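Local structure of putative cytoplasmic protein (Salmonella enterica subsp. enterica serovar Typhimurium, 4IQN) at residues A[35-40]-A[49-54]; A[121-126]-A[137-142]. The protein is of unknown function, a putative cytoplasmic protein belonging to the DUF5066 family. All coordinates share one frame; numbering follows the deposited sequence.

Contact 1: A[35-40]-A[49-54]; sequences LRVRKY and TELPES
Val37 and Thr49 form an antiparallel hydrogen-bonded pair in a small mixed sheet, where short strands 36-38 and 48-49 meet. Strand 36-38 is the middle strand, and strand 86-87 runs parallel to it on its other side. Two backbone bonds close the pair. Val37 N donates to Thr49 O at 3.0 Å. Thr49 N returns a bond to Val37 O at 2.8 Å. On the face of Val37 and Thr49, Val37 CG1 meets Thr49 CG2 at 3.8 Å. Lys39 CD touches the same methyl.

Arg36 reaches across to segment 49-54 with its polar end. Its chain bends at chi2 and chi3, which folds the guanidinium back over the Thr49-Glu50 peptide. Thr49 C lies under the centre of one guanidinium face, 3.6 Å from the plane. Arg36 NH1 then makes a salt bridge to Glu50 OE2 at 2.9 Å. The two groups do not share a plane: they are turned 74° apart, and OE2 is met from above the carboxylate plane. Arg36 NH2 also bonds Thr48 OG1, a second hold on the guanidinium.

Past the paired residues, Leu51 turns into the buried side and also touches Ile87 of strand 86-87. Its CD2 packs on Leu35 CB, and its CD1 lies 3.4 Å from Arg36 C. Here the backbones are linked by a water, which donates to Leu35 O and accepts from Leu51 N at 2.9 Å.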
loop_
_atom_site.group_PDB
_atom_site.type_symbol
_atom_site.label_atom_id
_atom_site.label_comp_id
_atom_site.label_asym_id
_atom_site.label_seq_id
_atom_site.Cartn_x
_atom_site.Cartn_y
_atom_site.Cartn_z
ATOM N N LEU A 35 -16.391 3.697 -5.356
ATOM C CA LEU A 35 -14.949 3.516 -5.534
ATOM C C LEU A 35 -14.593 2.143 -6.082
ATOM O O LEU A 35 -15.162 1.129 -5.693
ATOM C CB LEU A 35 -14.181 3.769 -4.233
ATOM C CG LEU A 35 -14.306 5.184 -3.631
ATOM C CD1 LEU A 35 -13.575 5.193 -2.304
ATOM C CD2 LEU A 35 -13.748 6.268 -4.542
ATOM N N ARG A 36 -13.646 2.151 -7.003
ATOM C CA ARG A 36 -13.043 0.952 -7.567
ATOM C C ARG A 36 -11.548 1.230 -7.675
ATOM O O ARG A 36 -11.117 2.381 -7.546
ATOM C CB ARG A 36 -13.629 0.670 -8.954
ATOM C CG ARG A 36 -15.137 0.415 -8.947
ATOM C CD ARG A 36 -15.525 -1.012 -8.616
ATOM N NE ARG A 36 -15.048 -1.906 -9.662
ATOM C CZ ARG A 36 -15.128 -3.230 -9.635
ATOM N NH1 ARG A 36 -15.688 -3.861 -8.605
ATOM N NH2 ARG A 36 -14.638 -3.921 -10.654
ATOM N N VAL A 37 -10.746 0.199 -7.916
ATOM C CA VAL A 37 -9.314 0.409 -8.150
ATOM C C VAL A 37 -8.908 -0.297 -9.454
ATOM O O VAL A 37 -9.390 -1.407 -9.752
ATOM C CB VAL A 37 -8.448 -0.049 -6.918
ATOM C CG1 VAL A 37 -8.755 -1.464 -6.547
ATOM C CG2 VAL A 37 -6.945 0.162 -7.184
ATOM N N ARG A 38 -8.033 0.338 -10.242
ATOM C CA ARG A 38 -7.415 -0.376 -11.370
ATOM C C ARG A 38 -6.797 -1.707 -10.931
ATOM O O ARG A 38 -6.202 -1.789 -9.851
ATOM C CB ARG A 38 -6.390 0.511 -12.077
ATOM C CG ARG A 38 -7.041 1.658 -12.836
ATOM C CD ARG A 38 -7.688 1.164 -14.100
ATOM N NE ARG A 38 -8.128 2.278 -14.958
ATOM C CZ ARG A 38 -7.334 2.924 -15.796
ATOM N NH1 ARG A 38 -6.052 2.578 -15.906
ATOM N NH2 ARG A 38 -7.823 3.918 -16.539
ATOM N N LYS A 39 -6.975 -2.753 -11.739
ATOM C CA LYS A 39 -6.441 -4.083 -11.438
ATOM C C LYS A 39 -4.942 -4.192 -11.733
ATOM O O LYS A 39 -4.228 -4.937 -11.045
ATOM C CB LYS A 39 -7.209 -5.144 -12.233
ATOM C CG LYS A 39 -6.802 -6.605 -12.089
ATOM C CD LYS A 39 -7.095 -7.206 -10.715
ATOM C CE LYS A 39 -6.682 -8.684 -10.599
ATOM N NZ LYS A 39 -7.677 -9.619 -11.163
ATOM N N TYR A 40 -4.468 -3.461 -12.735
ATOM C CA TYR A 40 -3.099 -3.616 -13.237
ATOM C C TYR A 40 -2.297 -2.338 -13.158
ATOM O O TYR A 40 -2.831 -1.231 -13.128
ATOM C CB TYR A 40 -3.134 -4.122 -14.685
ATOM C CG TYR A 40 -3.799 -5.477 -14.825
ATOM C CD1 TYR A 40 -3.166 -6.599 -14.391
ATOM C CD2 TYR A 40 -5.094 -5.619 -15.377
ATOM C CE1 TYR A 40 -3.750 -7.844 -14.477
ATOM C CE2 TYR A 40 -5.686 -6.877 -15.482
ATOM C CZ TYR A 40 -4.993 -7.980 -15.020
ATOM O OH TYR A 40 -5.508 -9.231 -15.074
ATOM N N THR A 49 -11.151 -3.480 -10.238
ATOM C CA THR A 49 -11.528 -4.495 -9.285
ATOM C C THR A 49 -11.920 -3.801 -7.974
ATOM O O THR A 49 -11.955 -2.560 -7.919
ATOM C CB THR A 49 -10.359 -5.488 -9.094
ATOM O OG1 THR A 49 -10.817 -6.614 -8.355
ATOM C CG2 THR A 49 -9.134 -4.823 -8.378
ATOM N N GLU A 50 -12.203 -4.585 -6.931
ATOM C CA GLU A 50 -12.736 -4.053 -5.656
ATOM C C GLU A 50 -11.645 -3.507 -4.745
ATOM O O GLU A 50 -10.516 -4.037 -4.730
ATOM C CB GLU A 50 -13.496 -5.144 -4.887
ATOM C CG GLU A 50 -14.801 -5.615 -5.539
ATOM C CD GLU A 50 -14.607 -6.611 -6.678
ATOM O OE1 GLU A 50 -13.658 -7.440 -6.639
ATOM O OE2 GLU A 50 -15.428 -6.564 -7.631
ATOM N N LEU A 51 -11.992 -2.473 -3.981
ATOM C CA LEU A 51 -11.121 -1.988 -2.915
ATOM C C LEU A 51 -11.076 -3.042 -1.814
ATOM O O LEU A 51 -12.021 -3.851 -1.680
ATOM C CB LEU A 51 -11.629 -0.675 -2.311
ATOM C CG LEU A 51 -11.090 0.606 -2.879
ATOM C CD1 LEU A 51 -11.517 0.753 -4.339
ATOM C CD2 LEU A 51 -11.574 1.776 -2.077
ATOM N N PRO A 52 -9.988 -3.047 -1.012
ATOM C CA PRO A 52 -10.050 -3.898 0.156
ATOM C C PRO A 52 -10.970 -3.299 1.216
ATOM O O PRO A 52 -11.082 -2.066 1.305
ATOM C CB PRO A 52 -8.604 -3.921 0.656
ATOM C CG PRO A 52 -8.028 -2.615 0.216
ATOM C CD PRO A 52 -8.738 -2.298 -1.107
ATOM N N GLU A 53 -11.561 -4.154 2.052
ATOM C CA GLU A 53 -12.534 -3.720 3.060
ATOM C C GLU A 53 -11.966 -2.705 4.051
ATOM O O GLU A 53 -12.659 -1.754 4.447
ATOM C CB GLU A 53 -13.164 -4.908 3.797
ATOM C CG GLU A 53 -13.985 -5.835 2.917
ATOM C CD GLU A 53 -15.100 -5.102 2.137
ATOM O OE1 GLU A 53 -15.924 -4.414 2.777
ATOM O OE2 GLU A 53 -15.150 -5.206 0.881
ATOM N N SER A 54 -10.711 -2.918 4.459
ATOM C CA SER A 54 -10.037 -2.023 5.394
ATOM C C SER A 54 -9.998 -0.586 4.871
ATOM O O SER A 54 -10.280 0.348 5.579
ATOM C CB SER A 54 -8.607 -2.528 5.660
ATOM O OG SER A 54 -7.875 -2.616 4.453
HETATM O O HOH W 1 -14.592 -1.374 -4.479
#

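Contact 2: A[121-126]-A[137-142]; sequences RLPALI and FIYITE
The beta hairpin of strands 124-128 and 135-140 is joined here, on one side of a four-stranded antiparallel sheet. Ile126 and Ile138 are a hydrogen-bonded pair: Ile138 N donates to Ile126 O at 2.8 Å and Ile126 N to Ile138 O at 3.0 Å. Ile140 N adds a bond to Ala124 O. Between them, Leu125 and Tyr139 are a non-hydrogen-bonded pair, and Leu125 CA makes a CA-H...O contact with Ile138 O.

The two faces differ. Ala124, Ile126, Ile138 and Ile140 give an aliphatic one, with Ile126 CD1 against Ile140 CD1 at 3.9 Å. The other is partly aromatic. Leu125 CD1 sits over one face of the Phe137 ring, toward its rim, while CD2 reaches Tyr139 CD1 at 3.5 Å. Helix 190-207 touches Tyr139 through Leu206 and Leu207, and Glu210 takes a hydrogen bond with the phenol OH.

Tyr139 CG is anti to the backbone N (chi1 -155°), which carries the ring toward the end of the hairpin away from its turn, to Pro123. There Pro123 CG makes a CH-pi contact over the ring face, 3.7 Å from the Tyr139 centroid.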
loop_
_atom_site.group_PDB
_atom_site.type_symbol
_atom_site.label_atom_id
_atom_site.label_comp_id
_atom_site.label_asym_id
_atom_site.label_seq_id
_atom_site.Cartn_x
_atom_site.Cartn_y
_atom_site.Cartn_z
ATOM N N ARG A 121 1.928 -7.961 -16.849
ATOM C CA ARG A 121 1.310 -8.726 -15.781
ATOM C C ARG A 121 1.302 -8.027 -14.421
ATOM O O ARG A 121 0.590 -8.477 -13.525
ATOM C CB ARG A 121 1.974 -10.119 -15.663
ATOM C CG ARG A 121 1.859 -10.909 -16.965
ATOM C CD ARG A 121 2.156 -12.400 -16.792
ATOM N NE ARG A 121 2.167 -13.054 -18.091
ATOM C CZ ARG A 121 2.728 -14.231 -18.374
ATOM N NH1 ARG A 121 3.341 -14.922 -17.455
ATOM N NH2 ARG A 121 2.688 -14.706 -19.604
ATOM N N LEU A 122 2.070 -6.951 -14.251
ATOM C CA LEU A 122 2.263 -6.373 -12.891
ATOM C C LEU A 122 0.915 -5.883 -12.338
ATOM O O LEU A 122 0.112 -5.302 -13.077
ATOM C CB LEU A 122 3.296 -5.262 -12.882
ATOM C CG LEU A 122 4.766 -5.687 -13.022
ATOM C CD1 LEU A 122 5.600 -4.458 -13.390
ATOM C CD2 LEU A 122 5.266 -6.351 -11.722
ATOM N N PRO A 123 0.635 -6.162 -11.059
ATOM C CA PRO A 123 -0.600 -5.717 -10.465
ATOM C C PRO A 123 -0.543 -4.255 -10.102
ATOM O O PRO A 123 0.531 -3.676 -9.950
ATOM C CB PRO A 123 -0.698 -6.541 -9.176
ATOM C CG PRO A 123 0.715 -6.821 -8.821
ATOM C CD PRO A 123 1.428 -6.986 -10.119
ATOM N N ALA A 124 -1.712 -3.657 -9.941
ATOM C CA ALA A 124 -1.806 -2.288 -9.438
ATOM C C ALA A 124 -1.263 -2.167 -8.040
ATOM O O ALA A 124 -1.210 -3.158 -7.343
ATOM C CB ALA A 124 -3.240 -1.800 -9.461
ATOM N N LEU A 125 -0.897 -0.951 -7.659
ATOM C CA LEU A 125 -0.445 -0.622 -6.305
ATOM C C LEU A 125 -1.237 0.556 -5.800
ATOM O O LEU A 125 -1.546 1.456 -6.543
ATOM C CB LEU A 125 1.047 -0.225 -6.277
ATOM C CG LEU A 125 2.018 -1.254 -6.834
ATOM C CD1 LEU A 125 3.421 -0.684 -6.999
ATOM C CD2 LEU A 125 2.027 -2.457 -5.914
ATOM N N ILE A 126 -1.550 0.532 -4.510
ATOM C CA ILE A 126 -2.056 1.687 -3.801
ATOM C C ILE A 126 -1.008 2.070 -2.793
ATOM O O ILE A 126 -0.633 1.237 -1.934
ATOM C CB ILE A 126 -3.399 1.402 -3.087
ATOM C CG1 ILE A 126 -4.535 1.112 -4.086
ATOM C CG2 ILE A 126 -3.798 2.571 -2.209
ATOM C CD1 ILE A 126 -5.847 0.757 -3.390
ATOM N N PHE A 137 2.792 -0.446 0.235
ATOM C CA PHE A 137 1.788 -0.478 -0.847
ATOM C C PHE A 137 0.780 -1.568 -0.543
ATOM O O PHE A 137 1.096 -2.608 0.030
ATOM C CB PHE A 137 2.396 -0.818 -2.207
ATOM C CG PHE A 137 3.622 -0.056 -2.565
ATOM C CD1 PHE A 137 3.554 1.136 -3.270
ATOM C CD2 PHE A 137 4.876 -0.539 -2.231
ATOM C CE1 PHE A 137 4.686 1.845 -3.602
ATOM C CE2 PHE A 137 6.000 0.142 -2.580
ATOM C CZ PHE A 137 5.927 1.343 -3.253
ATOM N N ILE A 138 -0.457 -1.336 -0.938
ATOM C CA ILE A 138 -1.399 -2.379 -1.040
ATOM C C ILE A 138 -1.179 -2.991 -2.421
ATOM O O ILE A 138 -1.145 -2.263 -3.440
ATOM C CB ILE A 138 -2.854 -1.880 -0.861
ATOM C CG1 ILE A 138 -3.015 -1.022 0.401
ATOM C CG2 ILE A 138 -3.782 -3.054 -0.766
ATOM C CD1 ILE A 138 -4.435 -0.490 0.543
ATOM N N TYR A 139 -1.026 -4.306 -2.438
ATOM C CA TYR A 139 -0.648 -5.058 -3.645
ATOM C C TYR A 139 -1.910 -5.623 -4.242
ATOM O O TYR A 139 -2.477 -6.573 -3.702
ATOM C CB TYR A 139 0.323 -6.197 -3.253
ATOM C CG TYR A 139 1.237 -6.661 -4.346
ATOM C CD1 TYR A 139 2.181 -5.801 -4.907
ATOM C CD2 TYR A 139 1.191 -7.973 -4.820
ATOM C CE1 TYR A 139 3.042 -6.235 -5.934
ATOM C CE2 TYR A 139 2.060 -8.403 -5.848
ATOM C CZ TYR A 139 2.975 -7.532 -6.401
ATOM O OH TYR A 139 3.840 -7.957 -7.426
ATOM N N ILE A 140 -2.379 -5.030 -5.353
ATOM C CA ILE A 140 -3.718 -5.329 -5.845
ATOM C C ILE A 140 -3.720 -6.579 -6.745
ATOM O O ILE A 140 -3.617 -6.486 -7.954
ATOM C CB ILE A 140 -4.286 -4.136 -6.598
ATOM C CG1 ILE A 140 -4.211 -2.855 -5.776
ATOM C CG2 ILE A 140 -5.739 -4.403 -7.045
ATOM C CD1 ILE A 140 -4.937 -2.859 -4.428
ATOM N N THR A 141 -3.792 -7.747 -6.119
ATOM C CA THR A 141 -3.820 -9.018 -6.802
ATOM C C THR A 141 -5.198 -9.597 -6.581
ATOM O O THR A 141 -6.121 -9.285 -7.344
ATOM C CB THR A 141 -2.709 -9.945 -6.308
ATOM O OG1 THR A 141 -2.714 -9.928 -4.892
ATOM C CG2 THR A 141 -1.370 -9.450 -6.785
ATOM N N GLU A 142 -5.380 -10.365 -5.522
ATOM C CA GLU A 142 -6.659 -11.034 -5.268
ATOM C C GLU A 142 -6.978 -10.788 -3.810
ATOM O O GLU A 142 -6.066 -10.784 -2.973
ATOM C CB GLU A 142 -6.588 -12.549 -5.544
ATOM C CG GLU A 142 -6.211 -12.957 -6.962
ATOM C CD GLU A 142 -7.260 -12.538 -8.007
ATOM O OE1 GLU A 142 -8.453 -12.424 -7.636
ATOM O OE2 GLU A 142 -6.905 -12.312 -9.205
#

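Overall arrangement
Contact 1 is partly buried, and its centre is about 12 Å from the centre of the chain. All the touching residues of contact 2 are buried, and its centre is nearer, about 8 Å from the centre of the chain. Each joins antiparallel strands, but in different sheets. Contact 1 mixes backbone bonds with a salt bridge, a water and a few aliphatic contacts; contact 2 relies on backbone bonds, aliphatic side chains and aromatic rings. Their centres are about 9 Å apart, and the two sites touch. Lys39 O and Ala124 N are 3.0 Å apart, a probable hydrogen bond that links segment 35-40 to segment 121-126. Lys39 NZ also makes a weak, long ion pair with Glu142 OE2, reaching the second hairpin segment.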